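Local coordinates for prophage MuSo2, 43 kDa tail protein (Shewanella oneidensis, PDB 3CDD), which probably serves as a trimeric hub protein of a Mu-like phage baseplate, helping to build the tail end of the virion, at residues 62-65 / 70-73; 78-83 / 89-94; 121-126 / 132-137; 203-208 / 310-315; 239-244 / 271-276. One frame throughout, in Å; residues are numbered along the deposited sequence. Where two conformers were deposited one is given.

Interaction 1: residues 62-65 / 70-73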
# COMPACT_ATOMS: atom_id res chain seq x y z
N ALA A 62 14.00 0.14 -28.13
CA ALA A 62 12.77 -0.18 -28.88
C ALA A 62 12.63 -1.69 -29.02
O ALA A 62 13.62 -2.41 -29.22
CB ALA A 62 12.75 0.48 -30.24
N CYS A 63 11.38 -2.15 -28.99
CA CYS A 63 11.05 -3.51 -28.65
C CYS A 63 9.76 -3.94 -29.37
O CYS A 63 8.79 -3.17 -29.43
CB CYS A 63 10.80 -3.53 -27.14
SG CYS A 63 10.82 -5.12 -26.50
N THR A 64 9.73 -5.17 -29.89
CA THR A 64 8.47 -5.79 -30.37
C THR A 64 8.32 -7.22 -29.90
O THR A 64 9.31 -7.97 -29.78
CB THR A 64 8.31 -5.75 -31.92
OG1 THR A 64 9.27 -6.62 -32.55
CG2 THR A 64 8.45 -4.33 -32.47
N VAL A 65 7.09 -7.62 -29.62
CA VAL A 65 6.80 -9.03 -29.38
C VAL A 65 5.82 -9.50 -30.44
O VAL A 65 4.78 -8.87 -30.66
CB VAL A 65 6.27 -9.32 -27.98
CG1 VAL A 65 5.98 -10.82 -27.84
CG2 VAL A 65 7.29 -8.82 -26.88
N GLU A 70 3.17 -12.36 -36.15
CA GLU A 70 2.11 -11.35 -35.96
C GLU A 70 2.40 -10.51 -34.73
O GLU A 70 2.71 -11.05 -33.67
CB GLU A 70 0.73 -12.00 -35.84
CG GLU A 70 -0.41 -11.00 -35.74
CD GLU A 70 -1.78 -11.66 -35.67
OE1 GLU A 70 -1.87 -12.91 -35.75
OE2 GLU A 70 -2.78 -10.92 -35.54
N ARG A 71 2.26 -9.20 -34.87
CA ARG A 71 2.56 -8.25 -33.82
C ARG A 71 1.56 -8.34 -32.66
O ARG A 71 0.35 -8.34 -32.86
CB ARG A 71 2.61 -6.82 -34.38
CG ARG A 71 3.16 -5.77 -33.42
CD ARG A 71 4.64 -6.04 -33.00
NE ARG A 71 5.54 -6.16 -34.16
CZ ARG A 71 5.95 -5.14 -34.92
NH1 ARG A 71 5.56 -3.90 -34.65
NH2 ARG A 71 6.76 -5.36 -35.97
N VAL A 72 2.10 -8.41 -31.45
CA VAL A 72 1.28 -8.43 -30.24
C VAL A 72 1.40 -7.09 -29.52
O VAL A 72 0.41 -6.53 -29.05
CB VAL A 72 1.67 -9.62 -29.32
CG1 VAL A 72 0.82 -9.63 -28.03
CG2 VAL A 72 1.51 -10.95 -30.05
N ILE A 73 2.63 -6.57 -29.45
CA ILE A 73 2.92 -5.33 -28.71
C ILE A 73 4.18 -4.67 -29.26
O ILE A 73 5.18 -5.35 -29.59
CB ILE A 73 3.00 -5.54 -27.14
CG1 ILE A 73 2.99 -4.19 -26.39
CG2 ILE A 73 4.22 -6.44 -26.70
CD1 ILE A 73 2.84 -4.34 -24.89
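Val65 meets Ile73 and Val72 through three backbone hydrogen bonds. Val65 N gives its hydrogen to Ile73 O at 3.0 Å. In return Val65 O accepts from Val72 N at 2.8 Å. A weak bond also runs from Ile73 N to Val65 O at 3.4 Å. One carbonyl thus faces two successive residues, which is a classic beta bulge. The remaining polar touch is a CA-H...O contact from Thr64 CA to Ile73 O.

The apolar part is small. Val65 CB lies 3.8 Å from Ile73 CG2, on the face of the sheet that Ile24 of strand 21-27 also covers. The branch CG2 is the part of Ile73 that touches, because CG1 is turned anti to the backbone N (chi1 -167°).

Arg71 and Thr64 pack side chain against side chain. The arginine chain bends at chi2 and chi3 and folds back over the threonine. The methyl Thr64 CG2 then sits over the centre of one guanidinium face, 3.6 Å from Arg71 CZ. The N-H groups of the guanidinium are used beyond the two segments: Arg71 NE pairs with Asp66 in a salt bridge, and Arg71 NH1 bonds to Thr74 OG1. A methyl-covered face and two occupied N-H groups imply a guanidinium whose rotation is well fixed at this bulged hairpin end.

Interaction 2: residues 78-83 / 89-94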
# COMPACT_ATOMS: atom_id res chain seq x y z
N ASP A 78 11.40 -0.85 -20.46
CA ASP A 78 11.49 0.03 -19.29
C ASP A 78 12.63 -0.42 -18.42
O ASP A 78 13.49 0.39 -18.06
CB ASP A 78 10.20 -0.03 -18.47
CG ASP A 78 9.11 0.84 -19.02
OD1 ASP A 78 9.42 1.96 -19.48
OD2 ASP A 78 7.94 0.41 -18.95
N ASP A 79 12.63 -1.72 -18.09
CA ASP A 79 13.53 -2.31 -17.11
C ASP A 79 14.28 -3.53 -17.66
O ASP A 79 13.70 -4.42 -18.28
CB ASP A 79 12.75 -2.74 -15.83
CG ASP A 79 12.15 -1.55 -15.06
OD1 ASP A 79 11.70 -0.58 -15.70
OD2 ASP A 79 12.13 -1.57 -13.80
N TRP A 80 15.58 -3.53 -17.41
CA TRP A 80 16.44 -4.68 -17.58
C TRP A 80 16.70 -5.25 -16.18
O TRP A 80 17.12 -4.52 -15.28
CB TRP A 80 17.74 -4.22 -18.26
CG TRP A 80 18.89 -5.17 -18.17
CD1 TRP A 80 20.08 -4.94 -17.55
CD2 TRP A 80 18.96 -6.51 -18.70
NE1 TRP A 80 20.89 -6.05 -17.66
CE2 TRP A 80 20.23 -7.02 -18.37
CE3 TRP A 80 18.07 -7.32 -19.42
CZ2 TRP A 80 20.65 -8.32 -18.74
CZ3 TRP A 80 18.49 -8.61 -19.81
CH2 TRP A 80 19.76 -9.09 -19.46
N VAL A 81 16.43 -6.53 -15.98
CA VAL A 81 16.35 -7.10 -14.62
C VAL A 81 17.16 -8.41 -14.55
O VAL A 81 16.61 -9.48 -14.59
CB VAL A 81 14.87 -7.25 -14.14
CG1 VAL A 81 14.76 -7.64 -12.63
CG2 VAL A 81 14.07 -5.98 -14.46
N PRO A 82 18.49 -8.30 -14.44
CA PRO A 82 19.32 -9.51 -14.32
C PRO A 82 19.45 -9.97 -12.87
O PRO A 82 19.41 -9.14 -11.95
CB PRO A 82 20.68 -9.05 -14.83
CG PRO A 82 20.74 -7.56 -14.42
CD PRO A 82 19.30 -7.06 -14.43
N SER A 83 19.61 -11.27 -12.68
CA SER A 83 19.96 -11.86 -11.39
C SER A 83 20.62 -13.19 -11.63
O SER A 83 20.48 -13.77 -12.71
CB SER A 83 18.71 -12.06 -10.52
OG SER A 83 17.85 -13.03 -11.10
N ILE A 89 20.82 -18.48 -13.66
CA ILE A 89 20.87 -17.16 -14.31
C ILE A 89 19.46 -16.84 -14.78
O ILE A 89 18.85 -17.61 -15.53
CB ILE A 89 21.87 -17.08 -15.50
CG1 ILE A 89 23.29 -17.39 -15.04
CG2 ILE A 89 21.84 -15.66 -16.13
CD1 ILE A 89 24.32 -17.57 -16.19
N THR A 90 18.95 -15.71 -14.32
CA THR A 90 17.62 -15.24 -14.69
C THR A 90 17.79 -13.87 -15.30
O THR A 90 18.35 -12.96 -14.67
CB THR A 90 16.71 -15.12 -13.46
OG1 THR A 90 16.74 -16.35 -12.73
CG2 THR A 90 15.28 -14.79 -13.85
N ILE A 91 17.32 -13.72 -16.54
CA ILE A 91 17.23 -12.40 -17.16
C ILE A 91 15.76 -12.11 -17.46
O ILE A 91 15.02 -12.99 -17.84
CB ILE A 91 18.04 -12.29 -18.46
CG1 ILE A 91 17.55 -13.31 -19.50
CG2 ILE A 91 19.54 -12.50 -18.20
CD1 ILE A 91 17.41 -12.72 -20.89
N SER A 92 15.33 -10.89 -17.20
CA SER A 92 13.99 -10.50 -17.61
C SER A 92 14.00 -9.04 -17.99
O SER A 92 14.85 -8.26 -17.50
CB SER A 92 12.91 -10.85 -16.55
OG SER A 92 12.87 -10.01 -15.42
N VAL A 93 13.11 -8.71 -18.92
CA VAL A 93 12.81 -7.33 -19.26
C VAL A 93 11.33 -7.07 -19.00
O VAL A 93 10.49 -8.00 -19.02
CB VAL A 93 13.14 -7.01 -20.74
CG1 VAL A 93 14.65 -6.96 -20.97
CG2 VAL A 93 12.47 -8.03 -21.68
N SER A 94 11.02 -5.82 -18.72
CA SER A 94 9.65 -5.33 -18.58
C SER A 94 9.54 -4.05 -19.38
O SER A 94 10.55 -3.40 -19.66
CB SER A 94 9.37 -5.03 -17.11
OG SER A 94 7.99 -4.93 -16.86
O HOH W 1 16.16 -11.30 -12.87
O HOH W 2 18.52 -15.82 -10.67
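Trp80 reaches across the hairpin to Ile91 and Val93. Its CB leaves strand 78-83 on the sheet face shared with Val93, and CG stands anti to the backbone N (chi1 163°), which swings the six-membered ring over the partner strand. CE3 comes first and meets Val93 CG1 at 3.8 Å, the methyl lying at the ring edge and in its plane. CZ3 follows, 3.9 Å from Ile91 CB. The far corner CH2 packs 3.6 Å from Ile91 CG2. On the pyrrole side NE1 bonds to Met312 O of the second subunit. Pro82 CD covers one ring face, near its rim.

Backbone bonds hold the two strands. At one end Ser94 O accepts from both Asp78 N and Asp79 N, a classic beta bulge. At the other, Ser83 N to Thr90 O and Thr90 N to Ser83 O are both 2.9 Å. The opposite face carries hydroxyls here: one water links Ser83 OG, 2.9 Å away, with Thr90 OG1, 2.8 Å away.

Strand 88-97 lies between strands 70-84 and 34-42, bonding to the latter through Ile89, Ile91 and Val93. Strand 70-84 is carried on across the interface: Asp79, Trp80 and Ser83 pair with an antiparallel strand of the second subunit, whose Arg204 and Arg208 make salt bridges with Asp79.

Interaction 3: residues 121-126 / 132-137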
# COMPACT_ATOMS: atom_id res chain seq x y z
N GLN A 121 -7.01 16.80 -34.12
CA GLN A 121 -5.94 17.75 -34.42
C GLN A 121 -4.99 17.93 -33.23
O GLN A 121 -3.77 17.96 -33.40
CB GLN A 121 -6.50 19.10 -34.89
CG GLN A 121 -7.14 19.05 -36.27
CD GLN A 121 -8.04 20.24 -36.51
OE1 GLN A 121 -8.84 20.61 -35.64
NE2 GLN A 121 -7.90 20.86 -37.68
N ILE A 122 -5.55 18.05 -32.03
CA ILE A 122 -4.70 18.20 -30.86
C ILE A 122 -3.80 16.95 -30.68
O ILE A 122 -2.59 17.07 -30.51
CB ILE A 122 -5.50 18.57 -29.58
CG1 ILE A 122 -6.02 20.01 -29.71
CG2 ILE A 122 -4.65 18.40 -28.32
CD1 ILE A 122 -7.22 20.33 -28.85
N ALA A 123 -4.39 15.77 -30.78
CA ALA A 123 -3.66 14.51 -30.59
C ALA A 123 -2.54 14.36 -31.62
O ALA A 123 -1.45 13.92 -31.26
CB ALA A 123 -4.61 13.30 -30.62
N ASP A 124 -2.80 14.74 -32.88
CA ASP A 124 -1.76 14.78 -33.93
C ASP A 124 -0.56 15.64 -33.49
O ASP A 124 0.60 15.24 -33.66
CB ASP A 124 -2.32 15.32 -35.27
CG ASP A 124 -3.21 14.31 -36.01
OD1 ASP A 124 -3.24 13.12 -35.65
OD2 ASP A 124 -3.88 14.71 -36.99
N ILE A 125 -0.86 16.82 -32.92
CA ILE A 125 0.17 17.75 -32.44
C ILE A 125 1.04 17.19 -31.31
O ILE A 125 2.26 17.09 -31.45
CB ILE A 125 -0.42 19.13 -32.02
CG1 ILE A 125 -0.94 19.89 -33.24
CG2 ILE A 125 0.67 19.98 -31.30
CD1 ILE A 125 -1.92 21.03 -32.94
N VAL A 126 0.41 16.81 -30.19
CA VAL A 126 1.18 16.37 -29.01
C VAL A 126 1.91 15.02 -29.19
O VAL A 126 2.87 14.77 -28.49
CB VAL A 126 0.34 16.41 -27.70
CG1 VAL A 126 -0.21 17.85 -27.45
CG2 VAL A 126 -0.80 15.36 -27.73
N ILE A 132 4.52 8.98 -32.68
CA ILE A 132 3.39 8.12 -32.42
C ILE A 132 2.25 8.56 -33.36
O ILE A 132 1.87 9.75 -33.38
CB ILE A 132 2.95 8.20 -30.92
CG1 ILE A 132 3.94 7.45 -30.02
CG2 ILE A 132 1.53 7.66 -30.71
CD1 ILE A 132 3.92 7.85 -28.57
N LYS A 133 1.74 7.62 -34.15
CA LYS A 133 0.60 7.88 -35.03
C LYS A 133 -0.72 7.87 -34.25
O LYS A 133 -0.85 7.14 -33.25
CB LYS A 133 0.53 6.87 -36.18
CG LYS A 133 1.54 7.08 -37.28
CD LYS A 133 0.87 6.86 -38.65
CE LYS A 133 1.88 6.60 -39.74
NZ LYS A 133 2.38 5.19 -39.68
N VAL A 134 -1.67 8.67 -34.72
CA VAL A 134 -3.00 8.76 -34.13
C VAL A 134 -4.02 8.15 -35.10
O VAL A 134 -4.23 8.66 -36.20
CB VAL A 134 -3.41 10.24 -33.82
CG1 VAL A 134 -4.84 10.30 -33.25
CG2 VAL A 134 -2.40 10.92 -32.91
N ILE A 135 -4.65 7.05 -34.68
CA ILE A 135 -5.67 6.36 -35.47
C ILE A 135 -7.04 6.78 -34.93
O ILE A 135 -7.28 6.69 -33.73
CB ILE A 135 -5.54 4.81 -35.37
CG1 ILE A 135 -4.12 4.31 -35.76
CG2 ILE A 135 -6.68 4.09 -36.14
CD1 ILE A 135 -3.54 4.85 -37.05
N VAL A 136 -7.91 7.24 -35.82
CA VAL A 136 -9.28 7.65 -35.45
C VAL A 136 -10.33 6.70 -36.03
O VAL A 136 -10.45 6.55 -37.25
CB VAL A 136 -9.57 9.12 -35.85
CG1 VAL A 136 -10.98 9.54 -35.42
CG2 VAL A 136 -8.55 10.06 -35.22
N ASN A 137 -11.11 6.11 -35.13
CA ASN A 137 -12.13 5.10 -35.45
C ASN A 137 -13.54 5.48 -34.99
O ASN A 137 -14.38 4.61 -34.79
CB ASN A 137 -11.76 3.77 -34.79
CG ASN A 137 -10.49 3.17 -35.34
OD1 ASN A 137 -10.10 3.45 -36.49
ND2 ASN A 137 -9.84 2.33 -34.54
O HOH W 3 -1.08 11.26 -36.37
O HOH W 4 -4.75 11.43 -36.90
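Val134 of strand 134-136 points its side chain at Ala123 and Asp124 of helix 119-127. This is helix-on-sheet packing, in the part of the chain matched to the second domain of gp44-like baseplate hub proteins. The strand is an outer one of a small sheet, beside strand 178-181.

The valine straddles Ala123. CG1 and CG2 are each 4.0 Å from Ala123 CB, so the alanine methyl faces both branches. CG2 also leans on the helix backbone, 3.6 Å from Ala123 O. That branch stands beside the backbone N of Val134, while CG1 is anti to it (chi1 178°).

Asp124 starts from a different direction. Its CB does not aim at the strand, but the carboxylate swings across to it. CG lies beside the backbone N (chi1 -74°), and the two side chains cross at a slant, with Asp124 OD1 3.4 Å from Val134 CB. No direct hydrogen bond joins the two segments. Water fills that role on the polar side of the contact, and the apolar side continues into the core, where Leu159 of helix 155-164 touches Ala123 and Ile180 touches Val134.

Two waters bridge from the same carboxylate oxygen. One donates to Asp124 OD1 and accepts from Val134 N. The other donates to Asp124 OD1 at 2.6 Å and to Val134 O at 2.9 Å.

Interaction 4: residues 203-208 / 310-315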
# COMPACT_ATOMS: atom_id res chain seq x y z
N GLY A 203 -15.02 -14.35 -10.90
CA GLY A 203 -15.85 -13.14 -10.90
C GLY A 203 -15.93 -12.49 -9.53
O GLY A 203 -15.64 -13.10 -8.51
N ARG A 204 -16.33 -11.23 -9.50
CA ARG A 204 -16.63 -10.56 -8.24
C ARG A 204 -17.69 -9.53 -8.52
O ARG A 204 -17.48 -8.63 -9.32
CB ARG A 204 -15.38 -9.87 -7.66
CG ARG A 204 -15.69 -9.14 -6.34
CD ARG A 204 -14.42 -8.63 -5.76
NE ARG A 204 -13.59 -9.75 -5.32
CZ ARG A 204 -13.62 -10.26 -4.08
NH1 ARG A 204 -14.43 -9.76 -3.15
NH2 ARG A 204 -12.82 -11.27 -3.78
N PHE A 205 -18.83 -9.66 -7.86
CA PHE A 205 -19.99 -8.80 -8.08
C PHE A 205 -20.39 -8.22 -6.73
O PHE A 205 -20.80 -8.96 -5.84
CB PHE A 205 -21.10 -9.59 -8.77
CG PHE A 205 -20.62 -10.31 -10.02
CD1 PHE A 205 -20.58 -9.65 -11.25
CD2 PHE A 205 -20.14 -11.61 -9.94
CE1 PHE A 205 -20.08 -10.28 -12.39
CE2 PHE A 205 -19.66 -12.27 -11.09
CZ PHE A 205 -19.63 -11.60 -12.30
N SER A 206 -20.22 -6.91 -6.60
CA SER A 206 -20.28 -6.26 -5.32
C SER A 206 -21.21 -5.07 -5.29
O SER A 206 -21.42 -4.44 -6.33
CB SER A 206 -18.85 -5.83 -4.95
OG SER A 206 -18.80 -5.20 -3.69
N TRP A 207 -21.77 -4.75 -4.10
CA TRP A 207 -22.42 -3.47 -3.86
C TRP A 207 -21.66 -2.52 -2.92
O TRP A 207 -22.22 -1.50 -2.53
CB TRP A 207 -23.82 -3.66 -3.25
CG TRP A 207 -24.93 -4.03 -4.22
CD1 TRP A 207 -24.80 -4.51 -5.49
CD2 TRP A 207 -26.33 -3.99 -3.94
NE1 TRP A 207 -26.03 -4.76 -6.03
CE2 TRP A 207 -27.00 -4.46 -5.10
CE3 TRP A 207 -27.09 -3.62 -2.82
CZ2 TRP A 207 -28.39 -4.55 -5.18
CZ3 TRP A 207 -28.48 -3.72 -2.90
CH2 TRP A 207 -29.12 -4.18 -4.07
N ARG A 208 -20.44 -2.85 -2.51
CA ARG A 208 -19.69 -1.99 -1.57
C ARG A 208 -19.61 -0.55 -2.10
O ARG A 208 -19.68 0.40 -1.32
CB ARG A 208 -18.27 -2.53 -1.30
CG ARG A 208 -18.21 -3.73 -0.35
CD ARG A 208 -16.84 -4.45 -0.38
NE ARG A 208 -16.91 -5.81 0.18
CZ ARG A 208 -16.85 -6.13 1.48
NH1 ARG A 208 -16.67 -5.18 2.41
NH2 ARG A 208 -16.96 -7.41 1.85
N GLU A 310 -23.69 -20.01 -16.43
CA GLU A 310 -24.71 -20.36 -15.46
C GLU A 310 -24.16 -20.25 -14.05
O GLU A 310 -24.86 -19.82 -13.16
CB GLU A 310 -25.15 -21.81 -15.74
CG GLU A 310 -26.53 -22.19 -15.33
CD GLU A 310 -26.87 -23.68 -15.62
OE1 GLU A 310 -26.03 -24.43 -16.16
OE2 GLU A 310 -27.99 -24.09 -15.29
N ILE A 311 -22.90 -20.64 -13.85
CA ILE A 311 -22.27 -20.63 -12.52
C ILE A 311 -22.20 -19.21 -11.96
O ILE A 311 -22.60 -18.95 -10.81
CB ILE A 311 -20.84 -21.26 -12.54
CG1 ILE A 311 -20.92 -22.78 -12.77
CG2 ILE A 311 -20.10 -20.94 -11.23
CD1 ILE A 311 -19.64 -23.39 -13.28
N MSE A 312 -21.71 -18.31 -12.80
CA MSE A 312 -21.48 -16.91 -12.47
C MSE A 312 -22.77 -16.09 -12.51
O MSE A 312 -22.97 -15.17 -11.68
CB MSE A 312 -20.47 -16.35 -13.47
CG MSE A 312 -19.69 -15.19 -12.99
SE MSE A 312 -17.78 -15.40 -13.25
CE MSE A 312 -17.46 -17.05 -12.29
N GLY A 313 -23.63 -16.43 -13.46
CA GLY A 313 -24.92 -15.78 -13.64
C GLY A 313 -24.84 -14.78 -14.76
O GLY A 313 -25.42 -13.71 -14.68
N LEU A 314 -24.13 -15.14 -15.83
CA LEU A 314 -24.02 -14.29 -17.00
C LEU A 314 -24.66 -14.89 -18.25
O LEU A 314 -24.43 -16.07 -18.60
CB LEU A 314 -22.56 -13.86 -17.27
CG LEU A 314 -21.80 -13.05 -16.21
CD1 LEU A 314 -20.33 -12.98 -16.57
CD2 LEU A 314 -22.34 -11.62 -15.99
N ASP A 315 -25.46 -14.07 -18.92
CA ASP A 315 -26.05 -14.42 -20.20
C ASP A 315 -26.35 -13.12 -20.94
O ASP A 315 -27.50 -12.66 -20.99
CB ASP A 315 -27.32 -15.25 -20.01
CG ASP A 315 -27.80 -15.91 -21.31
OD1 ASP A 315 -27.19 -15.71 -22.39
OD2 ASP A 315 -28.81 -16.63 -21.25
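Gly203 opens the contact by lying with its backbone against the selenium of Met312, a selenomethionine. The SE atom is 3.8 Å from Gly203 N and equally far from Gly203 CA.

Arg204 turns to the other side of the strand, where it forms a salt bridge with Asp79 of the third subunit. Phe205 points back toward segment 310-315 and carries most of the packing. Its ring crosses the Met312 side chain at about a right angle. Phe205 CE2 is 3.5 Å from Met312 CG, and Phe205 CZ is 3.7 Å from the same atom. The selenium itself sits at the ring edge, 5.4 Å from the ring centroid, a Met-aromatic contact. The chi2 bend (130°) sets SE beside the ring edge and against Gly203; chi3 then directs Met312 CE, 3.9 Å from Gly203 N. Leu314 CD2 adds a looser touch, 4.5 Å from Phe205 CE1.

Ser206 ends the strand with an ST turn: its OG accepts from Arg208 N at 3.1 Å. The same hydroxyl bonds to Asp79 of the third subunit. This is a buried apolar contact between the end of strand 200-206 and the turn after strand 304-309, where Gly313 and Leu314 form a G1 beta bulge opposite Asp309.

Interaction 5: residues 239-244 / 271-276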
# COMPACT_ATOMS: atom_id res chain seq x y z
N ALA A 239 -28.40 17.89 -8.45
CA ALA A 239 -29.13 16.94 -9.32
C ALA A 239 -28.99 15.50 -8.80
O ALA A 239 -27.90 15.08 -8.41
CB ALA A 239 -28.63 17.03 -10.76
N ASP A 240 -30.10 14.77 -8.79
CA ASP A 240 -30.10 13.36 -8.43
C ASP A 240 -30.02 12.48 -9.65
O ASP A 240 -30.70 12.71 -10.64
CB ASP A 240 -31.38 12.98 -7.67
CG ASP A 240 -31.54 13.74 -6.37
OD1 ASP A 240 -30.52 14.09 -5.75
OD2 ASP A 240 -32.70 13.97 -5.97
N VAL A 241 -29.16 11.47 -9.58
CA VAL A 241 -29.14 10.37 -10.53
C VAL A 241 -29.41 9.07 -9.77
O VAL A 241 -28.63 8.66 -8.90
CB VAL A 241 -27.81 10.30 -11.31
CG1 VAL A 241 -27.72 9.01 -12.13
CG2 VAL A 241 -27.67 11.54 -12.22
N THR A 242 -30.53 8.44 -10.09
CA THR A 242 -30.94 7.20 -9.47
C THR A 242 -30.24 5.99 -10.10
O THR A 242 -29.99 5.96 -11.31
CB THR A 242 -32.48 7.02 -9.53
OG1 THR A 242 -32.87 5.95 -8.66
CG2 THR A 242 -32.94 6.66 -10.95
N ASP A 243 -29.90 5.02 -9.27
CA ASP A 243 -29.49 3.72 -9.76
C ASP A 243 -30.50 2.72 -9.23
O ASP A 243 -30.46 2.33 -8.05
CB ASP A 243 -28.07 3.38 -9.30
CG ASP A 243 -27.61 2.00 -9.78
OD1 ASP A 243 -28.42 1.23 -10.36
OD2 ASP A 243 -26.43 1.68 -9.58
N SER A 244 -31.40 2.31 -10.11
CA SER A 244 -32.52 1.45 -9.78
C SER A 244 -32.13 -0.02 -9.53
O SER A 244 -32.97 -0.81 -9.09
CB SER A 244 -33.54 1.52 -10.90
OG SER A 244 -32.91 1.15 -12.12
N TRP A 271 -22.28 9.77 -15.11
CA TRP A 271 -20.90 9.29 -15.15
C TRP A 271 -20.54 8.57 -13.85
O TRP A 271 -19.79 7.59 -13.86
CB TRP A 271 -19.93 10.45 -15.41
CG TRP A 271 -18.50 10.16 -15.01
CD1 TRP A 271 -18.00 10.15 -13.73
CD2 TRP A 271 -17.40 9.84 -15.87
NE1 TRP A 271 -16.66 9.83 -13.75
CE2 TRP A 271 -16.27 9.64 -15.05
CE3 TRP A 271 -17.27 9.69 -17.26
CZ2 TRP A 271 -15.01 9.30 -15.57
CZ3 TRP A 271 -16.00 9.36 -17.78
CH2 TRP A 271 -14.90 9.17 -16.93
N GLU A 272 -21.07 9.07 -12.74
CA GLU A 272 -20.77 8.54 -11.43
C GLU A 272 -21.39 7.17 -11.22
O GLU A 272 -20.73 6.25 -10.71
CB GLU A 272 -21.23 9.51 -10.34
CG GLU A 272 -20.26 9.61 -9.19
CD GLU A 272 -19.01 10.38 -9.55
OE1 GLU A 272 -19.11 11.60 -9.78
OE2 GLU A 272 -17.93 9.76 -9.60
N ARG A 273 -22.67 7.04 -11.61
CA ARG A 273 -23.39 5.76 -11.60
C ARG A 273 -22.68 4.75 -12.50
O ARG A 273 -22.47 3.60 -12.12
CB ARG A 273 -24.85 5.95 -12.04
CG ARG A 273 -25.66 4.65 -12.11
CD ARG A 273 -27.05 4.86 -12.66
NE ARG A 273 -27.03 5.39 -14.02
CZ ARG A 273 -28.02 6.08 -14.58
NH1 ARG A 273 -29.14 6.32 -13.90
NH2 ARG A 273 -27.89 6.55 -15.81
N GLN A 274 -22.29 5.21 -13.69
CA GLN A 274 -21.63 4.35 -14.65
C GLN A 274 -20.27 3.86 -14.17
O GLN A 274 -19.89 2.71 -14.43
CB GLN A 274 -21.54 5.04 -16.02
CG GLN A 274 -22.17 4.23 -17.14
CD GLN A 274 -23.33 3.33 -16.68
OE1 GLN A 274 -23.42 2.16 -17.08
NE2 GLN A 274 -24.22 3.87 -15.83
N ARG A 275 -19.54 4.72 -13.46
CA ARG A 275 -18.23 4.36 -12.93
C ARG A 275 -18.32 3.36 -11.77
O ARG A 275 -17.47 2.47 -11.66
CB ARG A 275 -17.47 5.60 -12.48
CG ARG A 275 -16.13 5.31 -11.82
CD ARG A 275 -15.49 6.58 -11.28
NE ARG A 275 -14.79 7.32 -12.32
CZ ARG A 275 -13.49 7.20 -12.58
NH1 ARG A 275 -12.74 6.35 -11.89
NH2 ARG A 275 -12.94 7.92 -13.54
N SER A 276 -19.33 3.51 -10.91
CA SER A 276 -19.50 2.64 -9.75
C SER A 276 -19.93 1.24 -10.18
O SER A 276 -19.61 0.25 -9.52
CB SER A 276 -20.49 3.22 -8.75
OG SER A 276 -21.82 3.11 -9.21
O HOH W 5 -24.32 2.26 -8.07
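Arg273 NH1 donates to Thr242 O at 2.7 Å, the direct hydrogen bond between helix 262-278 and the end of strand 239-242. The donor lies nearly along the C=O axis, and the oxygen sits in the guanidinium plane. The N-H...O angle is 153°.

Val241 CG1 lies over one guanidinium face, toward its rim, 3.5 Å from Arg273 NH1. The two side chains cross at about a right angle. The arginine extends from the helix with CG anti to the backbone N (chi1 178°), then bends at chi3. That bend turns NH1 to the carbonyl of Thr242.

Asp243 meets the arginine's aliphatic part, not its charge. Asp243 CB is 3.8 Å from Arg273 CD, and the carboxylate and guanidinium planes are 83° apart. Their charged atoms do not touch; the closest pair, Asp243 OD1 and Arg273 NE, is 5.7 Å apart. The carboxylate is used by other groups: OD1 accepts from the backbone N of Glu245, and OD2 forms a salt bridge with Arg210. A water joins Asp243 OD2, at 2.7 Å, to Ser276 OG, at 2.9 Å.

Phe214 of strand 213-217 touches Arg273 and Ser276 as well. The whole is a helix packed on a small three-stranded mixed sheet, with an arginine tying the helix to the backbone of an outer strand.

Interactions 1 and 2 follow each other along strand 70-84. Their centres are about 18 Å apart, and both belong to the N-terminal GpP-like region. Interaction 3 lies in the next family region, its centre about 21 Å from that of interaction 1. Interaction 5 is nested in the chain between the segments of interaction 4; their nearest atoms are about 6 Å apart. Within one chain, interactions 2 and 4 are far apart, with centres about 38 Å from each other. In the trimer they come together, because Asp79 and Trp80 of one subunit bond to residues of 203-208 and 310-315 in a neighbouring one. Both contacts thus form part of the subunit interface.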